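ALDH21) (Physcomitrella patens subsp. patens, PDB 5MZ5) oxidises succinic semialdehyde to succinate with NADP(+) as coenzyme, as a member of the aldehyde dehydrogenase family. Local coordinates at residues A[35-47]-A[62-74]. Numbering follows the deposited sequence.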
# COMPACT_ATOMS: atom_id res chain seq x y z
N VAL A 35 -37.48 24.32 -35.92
CA VAL A 35 -36.38 23.71 -35.15
C VAL A 35 -35.28 23.20 -36.10
O VAL A 35 -35.40 22.10 -36.67
CB VAL A 35 -36.88 22.62 -34.15
CG1 VAL A 35 -35.73 21.97 -33.38
CG2 VAL A 35 -37.92 23.19 -33.18
N THR A 36 -34.20 23.99 -36.27
CA THR A 36 -33.07 23.58 -37.11
C THR A 36 -32.13 22.70 -36.28
O THR A 36 -31.63 23.16 -35.25
CB THR A 36 -32.36 24.79 -37.77
OG1 THR A 36 -33.34 25.70 -38.28
CG2 THR A 36 -31.41 24.37 -38.89
N PRO A 37 -31.91 21.41 -36.66
CA PRO A 37 -31.02 20.56 -35.85
C PRO A 37 -29.56 21.01 -35.92
O PRO A 37 -29.08 21.36 -37.01
CB PRO A 37 -31.24 19.16 -36.42
CG PRO A 37 -31.72 19.37 -37.81
CD PRO A 37 -32.43 20.69 -37.84
N LYS A 38 -28.86 21.03 -34.76
CA LYS A 38 -27.45 21.40 -34.69
C LYS A 38 -26.58 20.29 -35.31
O LYS A 38 -26.80 19.11 -35.03
CB LYS A 38 -27.01 21.67 -33.24
CG LYS A 38 -25.65 22.35 -33.14
CD LYS A 38 -25.13 22.45 -31.71
CE LYS A 38 -23.73 23.03 -31.65
NZ LYS A 38 -22.69 22.13 -32.21
N LYS A 39 -25.62 20.67 -36.16
CA LYS A 39 -24.70 19.72 -36.79
C LYS A 39 -23.45 19.59 -35.93
O LYS A 39 -22.89 20.59 -35.48
CB LYS A 39 -24.37 20.11 -38.24
CG LYS A 39 -25.57 20.06 -39.15
CD LYS A 39 -25.25 20.36 -40.58
CE LYS A 39 -26.39 19.96 -41.50
NZ LYS A 39 -27.62 20.79 -41.31
N TYR A 40 -23.07 18.35 -35.64
CA TYR A 40 -21.91 18.03 -34.83
C TYR A 40 -20.86 17.36 -35.70
O TYR A 40 -21.16 16.89 -36.80
CB TYR A 40 -22.30 17.08 -33.68
CG TYR A 40 -22.97 17.76 -32.51
CD1 TYR A 40 -24.31 18.14 -32.57
CD2 TYR A 40 -22.28 18.00 -31.33
CE1 TYR A 40 -24.93 18.77 -31.49
CE2 TYR A 40 -22.89 18.62 -30.24
CZ TYR A 40 -24.22 19.00 -30.33
OH TYR A 40 -24.84 19.61 -29.27
N ASN A 41 -19.63 17.31 -35.20
CA ASN A 41 -18.55 16.60 -35.85
C ASN A 41 -18.26 15.36 -35.03
O ASN A 41 -18.56 15.32 -33.84
CB ASN A 41 -17.28 17.46 -35.88
CG ASN A 41 -17.33 18.65 -36.79
OD1 ASN A 41 -17.09 19.77 -36.36
ND2 ASN A 41 -17.54 18.42 -38.07
N ILE A 42 -17.67 14.36 -35.67
CA ILE A 42 -17.20 13.15 -35.01
C ILE A 42 -15.69 13.27 -34.96
O ILE A 42 -15.12 14.13 -35.66
CB ILE A 42 -17.74 11.83 -35.62
CG1 ILE A 42 -17.35 11.65 -37.10
CG2 ILE A 42 -19.26 11.78 -35.43
CD1 ILE A 42 -17.60 10.25 -37.71
N PHE A 43 -15.04 12.48 -34.11
CA PHE A 43 -13.61 12.61 -33.96
C PHE A 43 -12.87 11.40 -34.45
O PHE A 43 -13.08 10.30 -33.96
CB PHE A 43 -13.26 13.01 -32.50
CG PHE A 43 -13.76 14.41 -32.22
CD1 PHE A 43 -12.98 15.52 -32.52
CD2 PHE A 43 -15.06 14.62 -31.76
CE1 PHE A 43 -13.48 16.82 -32.33
CE2 PHE A 43 -15.56 15.91 -31.60
CZ PHE A 43 -14.77 17.00 -31.89
N LEU A 44 -12.04 11.61 -35.47
CA LEU A 44 -11.26 10.58 -36.12
C LEU A 44 -9.79 10.94 -35.99
O LEU A 44 -9.35 11.94 -36.58
CB LEU A 44 -11.70 10.43 -37.59
CG LEU A 44 -10.88 9.51 -38.50
CD1 LEU A 44 -10.88 8.09 -37.99
CD2 LEU A 44 -11.43 9.51 -39.91
N ALA A 45 -9.04 10.14 -35.20
CA ALA A 45 -7.62 10.33 -34.92
C ALA A 45 -7.36 11.78 -34.43
O ALA A 45 -6.50 12.49 -34.99
CB ALA A 45 -6.80 10.01 -36.17
N SER A 46 -8.16 12.21 -33.41
CA SER A 46 -8.14 13.51 -32.71
C SER A 46 -8.73 14.69 -33.48
O SER A 46 -8.73 15.82 -32.97
CB SER A 46 -6.73 13.87 -32.24
OG SER A 46 -6.04 12.75 -31.70
N LYS A 47 -9.20 14.46 -34.71
CA LYS A 47 -9.65 15.54 -35.58
C LYS A 47 -11.15 15.53 -35.87
O LYS A 47 -11.74 14.46 -36.08
CB LYS A 47 -8.82 15.56 -36.89
CG LYS A 47 -7.32 15.70 -36.63
CD LYS A 47 -6.61 16.50 -37.70
CE LYS A 47 -5.22 16.93 -37.30
NZ LYS A 47 -5.21 17.88 -36.14
N TYR A 62 -37.92 14.44 -24.86
CA TYR A 62 -39.20 14.95 -24.38
C TYR A 62 -40.15 15.29 -25.54
O TYR A 62 -41.28 14.81 -25.55
CB TYR A 62 -39.02 16.18 -23.47
CG TYR A 62 -40.34 16.76 -22.99
CD1 TYR A 62 -41.23 15.99 -22.25
CD2 TYR A 62 -40.69 18.08 -23.27
CE1 TYR A 62 -42.45 16.52 -21.81
CE2 TYR A 62 -41.90 18.63 -22.82
CZ TYR A 62 -42.77 17.84 -22.09
OH TYR A 62 -43.96 18.35 -21.62
N THR A 63 -39.68 16.13 -26.50
CA THR A 63 -40.48 16.62 -27.63
C THR A 63 -40.50 15.69 -28.84
O THR A 63 -41.40 15.82 -29.67
CB THR A 63 -40.01 18.03 -28.06
OG1 THR A 63 -38.72 17.94 -28.69
CG2 THR A 63 -39.95 19.03 -26.90
N ASN A 64 -39.48 14.81 -28.96
CA ASN A 64 -39.25 13.88 -30.09
C ASN A 64 -38.71 14.59 -31.34
O ASN A 64 -38.53 13.95 -32.38
CB ASN A 64 -40.45 13.00 -30.40
CG ASN A 64 -40.82 12.10 -29.27
OD1 ASN A 64 -39.96 11.47 -28.65
ND2 ASN A 64 -42.10 12.03 -28.96
N ASP A 65 -38.38 15.90 -31.23
CA ASP A 65 -37.80 16.70 -32.32
C ASP A 65 -36.37 16.25 -32.56
O ASP A 65 -35.64 15.96 -31.60
CB ASP A 65 -37.73 18.19 -31.93
CG ASP A 65 -39.04 18.97 -31.87
OD1 ASP A 65 -39.88 18.79 -32.77
OD2 ASP A 65 -39.17 19.83 -30.98
N VAL A 66 -35.94 16.28 -33.83
CA VAL A 66 -34.56 15.98 -34.19
C VAL A 66 -33.80 17.27 -33.83
O VAL A 66 -34.00 18.30 -34.47
CB VAL A 66 -34.39 15.55 -35.67
CG1 VAL A 66 -32.92 15.23 -35.98
CG2 VAL A 66 -35.28 14.35 -36.00
N ALA A 67 -33.05 17.24 -32.72
CA ALA A 67 -32.36 18.42 -32.23
C ALA A 67 -30.93 18.50 -32.70
O ALA A 67 -30.31 19.57 -32.64
CB ALA A 67 -32.43 18.48 -30.72
N ALA A 68 -30.40 17.37 -33.17
CA ALA A 68 -29.02 17.26 -33.61
C ALA A 68 -28.83 16.23 -34.72
O ALA A 68 -29.59 15.27 -34.82
CB ALA A 68 -28.12 16.94 -32.42
N LYS A 69 -27.80 16.46 -35.56
CA LYS A 69 -27.38 15.61 -36.68
C LYS A 69 -25.91 15.30 -36.46
O LYS A 69 -25.10 16.22 -36.25
CB LYS A 69 -27.61 16.28 -38.03
CG LYS A 69 -29.07 16.30 -38.44
CD LYS A 69 -29.25 17.07 -39.72
CE LYS A 69 -29.73 16.19 -40.84
NZ LYS A 69 -29.55 16.86 -42.16
N VAL A 70 -25.58 14.01 -36.42
CA VAL A 70 -24.21 13.54 -36.16
C VAL A 70 -23.70 12.74 -37.36
O VAL A 70 -24.41 11.83 -37.79
CB VAL A 70 -24.18 12.66 -34.87
CG1 VAL A 70 -22.80 12.10 -34.61
CG2 VAL A 70 -24.69 13.41 -33.66
N PRO A 71 -22.49 13.01 -37.90
CA PRO A 71 -21.97 12.17 -38.99
C PRO A 71 -21.82 10.72 -38.54
O PRO A 71 -21.46 10.44 -37.40
CB PRO A 71 -20.59 12.77 -39.28
CG PRO A 71 -20.62 14.14 -38.69
CD PRO A 71 -21.49 14.02 -37.49
N GLN A 72 -22.14 9.78 -39.44
CA GLN A 72 -22.00 8.36 -39.15
C GLN A 72 -20.69 7.89 -39.76
O GLN A 72 -20.45 8.12 -40.95
CB GLN A 72 -23.19 7.54 -39.65
CG GLN A 72 -23.18 6.12 -39.09
CD GLN A 72 -24.45 5.39 -39.37
OE1 GLN A 72 -24.66 4.85 -40.47
NE2 GLN A 72 -25.30 5.29 -38.36
N ALA A 73 -19.83 7.26 -38.94
CA ALA A 73 -18.53 6.76 -39.39
C ALA A 73 -18.67 5.56 -40.29
O ALA A 73 -19.52 4.70 -40.06
CB ALA A 73 -17.65 6.42 -38.18
N THR A 74 -17.84 5.49 -41.33
CA THR A 74 -17.84 4.34 -42.24
C THR A 74 -16.88 3.30 -41.66
O THR A 74 -16.16 3.57 -40.68
CB THR A 74 -17.41 4.75 -43.66
OG1 THR A 74 -16.05 5.20 -43.63
CG2 THR A 74 -18.33 5.82 -44.29
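K38 and K39 run parallel to A68 and K69, and three backbone hydrogen bonds join the strands. K38 N reaches A67 O at 3.0 Å, from above the carbonyl plane. K69 N bonds to K38 O at 2.9 Å. Y40 N meets K69 O at 3.0 Å, nearly in line with the carbonyl (C=O...N angle 177°). The pairing stops at P71, whose ring nitrogen has no hydrogen to give; its CD instead packs 3.0 Å from Y40 O. Beyond it, branched I42 packs where the strands draw apart. Its CG2 touches V70 CG1 at 3.6 Å and P71 CD at 3.8 Å, and CD1, carried outward by an extended chi2 of 168°, reaches A73 CB at 3.9 Å. Cut back to an alanine, this residue loses CG2 and CD1, which is likely to open a gap beside V70 and A73 and leave P71 less firmly packed. On one side of the sheet the small A68 admits the Y40 ring, CE1 lying 3.8 Å from A68 CB, while K38 NZ hangs over the centre of a ring face. On the other, the aliphatic part of K69 runs alongside P37, and its charged end makes a cation-pi contact with W55. A67 and A68 both face V58, forming a classic beta bulge. Strands 38-44 and 66-71 are the inner pair of a small mixed sheet (order 47-49, 38-44, 66-71, 55-59) within the coenzyme-binding domain, lying against helix 219-229 and joined through F43 and S46 to edge strand 239-241 of the Rossmann-type sheet.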